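Local coordinates for ferric iron-binding protein HitA (Pseudomonas aeruginosa PAO1, PDB 6IWF), which binds ferric iron, probably for uptake into the cell as a solute-binding protein, and is involved in gallium internalization, at residues L84-H89 against M266-Q271. Numbering follows the deposited sequence.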
# COMPACT_ATOMS: atom_id res chain seq x y z
N LEU A 84 -4.99 17.84 8.00
CA LEU A 84 -5.48 16.66 8.69
C LEU A 84 -4.42 15.57 8.84
O LEU A 84 -4.66 14.61 9.59
CB LEU A 84 -6.71 16.10 7.97
CG LEU A 84 -7.95 17.01 7.94
CD1 LEU A 84 -9.01 16.43 7.03
CD2 LEU A 84 -8.52 17.23 9.35
N VAL A 85 -3.27 15.68 8.17
CA VAL A 85 -2.21 14.67 8.22
C VAL A 85 -0.85 15.33 8.39
O VAL A 85 -0.67 16.53 8.13
CB VAL A 85 -2.20 13.75 6.97
CG1 VAL A 85 -3.60 13.21 6.67
CG2 VAL A 85 -1.62 14.49 5.75
N GLU A 86 0.13 14.54 8.81
CA GLU A 86 1.49 15.03 8.91
C GLU A 86 2.05 15.34 7.52
O GLU A 86 1.73 14.65 6.55
CB GLU A 86 2.37 14.01 9.63
CG GLU A 86 1.83 13.58 11.00
CD GLU A 86 2.07 14.61 12.09
OE1 GLU A 86 2.78 15.61 11.83
OE2 GLU A 86 1.55 14.43 13.21
N PRO A 87 2.90 16.36 7.41
CA PRO A 87 3.40 16.77 6.08
C PRO A 87 4.12 15.68 5.32
O PRO A 87 4.08 15.66 4.09
CB PRO A 87 4.34 17.94 6.41
CG PRO A 87 3.93 18.41 7.76
CD PRO A 87 3.41 17.22 8.49
N GLU A 88 4.80 14.76 6.02
CA GLU A 88 5.49 13.67 5.34
C GLU A 88 4.52 12.67 4.71
O GLU A 88 4.96 11.83 3.92
CB GLU A 88 6.40 12.93 6.33
CG GLU A 88 5.67 12.33 7.53
CD GLU A 88 5.68 13.25 8.75
OE1 GLU A 88 5.73 14.49 8.58
OE2 GLU A 88 5.63 12.72 9.89
N HIS A 89 3.24 12.75 5.05
CA HIS A 89 2.21 11.85 4.54
C HIS A 89 1.35 12.50 3.46
O HIS A 89 0.22 12.06 3.22
CB HIS A 89 1.33 11.35 5.68
CG HIS A 89 2.06 10.53 6.69
ND1 HIS A 89 1.72 10.50 8.02
CD2 HIS A 89 3.13 9.70 6.56
CE1 HIS A 89 2.54 9.69 8.67
NE2 HIS A 89 3.41 9.20 7.80
N MET A 266 -4.25 7.84 8.71
CA MET A 266 -3.35 8.97 8.51
C MET A 266 -3.88 10.26 9.12
O MET A 266 -3.10 11.21 9.27
CB MET A 266 -3.06 9.18 7.02
CG MET A 266 -2.23 8.03 6.40
SD MET A 266 -0.48 8.07 6.81
CE MET A 266 -0.38 7.25 8.40
N ARG A 267 -5.16 10.30 9.49
CA ARG A 267 -5.73 11.44 10.21
C ARG A 267 -5.02 11.59 11.54
O ARG A 267 -4.97 10.65 12.34
CB ARG A 267 -7.22 11.22 10.41
CG ARG A 267 -7.91 12.33 11.20
CD ARG A 267 -9.35 11.96 11.51
NE ARG A 267 -9.96 12.92 12.44
CZ ARG A 267 -10.38 14.13 12.09
NH1 ARG A 267 -10.27 14.56 10.84
NH2 ARG A 267 -10.92 14.94 13.01
N LYS A 268 -4.44 12.78 11.76
CA LYS A 268 -3.72 13.04 13.00
C LYS A 268 -4.62 12.83 14.20
O LYS A 268 -5.80 13.20 14.19
CB LYS A 268 -3.18 14.47 13.00
CG LYS A 268 -1.97 14.66 12.11
CD LYS A 268 -1.25 15.95 12.44
CE LYS A 268 -1.71 17.08 11.55
NZ LYS A 268 -0.58 17.96 11.16
N GLY A 269 -4.06 12.21 15.25
CA GLY A 269 -4.78 11.98 16.49
C GLY A 269 -5.68 10.78 16.49
O GLY A 269 -6.34 10.51 17.51
N MET A 270 -5.74 10.03 15.40
CA MET A 270 -6.55 8.83 15.31
C MET A 270 -5.69 7.60 15.56
O MET A 270 -4.56 7.50 15.06
CB MET A 270 -7.22 8.75 13.94
CG MET A 270 -8.26 7.68 13.84
SD MET A 270 -9.54 8.21 12.72
CE MET A 270 -10.87 7.14 13.23
N GLN A 271 -6.21 6.67 16.34
CA GLN A 271 -5.51 5.43 16.64
C GLN A 271 -6.03 4.33 15.74
O GLN A 271 -7.19 4.34 15.31
CB GLN A 271 -5.67 5.03 18.11
CG GLN A 271 -5.38 6.15 19.11
CD GLN A 271 -3.90 6.49 19.20
OE1 GLN A 271 -3.08 5.66 19.59
NE2 GLN A 271 -3.55 7.72 18.83
O HOH W 1 -0.58 11.52 9.49
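The His89 imidazole lies between two side chains: Met266 SD sits over one face, 3.6 Å from the ring centroid and 20° off the normal, a Met-aromatic contact, while Glu88 CG lies over the opposite face, toward the rim. The contact joins two loops of a periplasmic-binding-protein fold, away from the iron ligands: segment 84-89 precedes strand 97-108, and segment 266-271 follows strand 264-265, the two strands being paired antiparallel. His89 is backbone-bonded to Gly98 and Met266 to Ile99. Met266 CE adds a CH-pi contact on the sulfur's face; bends at chi2 (-77°) and at chi3 fold the thioether over the ring. In the ring plane, a water meets His89 ND1 at 2.9 Å, accepts from Glu86 N and donates to Met266 O, so one molecule ties the ring edge to both backbones.

Beyond the water, Val85 turns CG1 against the Met266 carbonyl, with Met266 CB at 4.1 Å from CG1. A type II turn runs from Arg267 to Met270, closed by Met270 N to Arg267 O. At the start of the turn, Leu84 CD2 approaches the Arg267 guanidinium obliquely, 3.5 Å from NH1, an atom whose hydrogen bond goes to Leu249 O. Lys268 crosses Glu86 at about a right angle, CD lying 3.3 Å from Glu86 OE2; the opposite charges remain beyond salt-bridge range, and NZ makes a weak bond to Val85 O. The firm direct link is backbone: Lys268 N donates to Leu84 O at 2.8 Å with an N-H...O angle of 171°, and Arg267 CA lies 3.4 Å from the same Leu84 O in a CA-H...O contact.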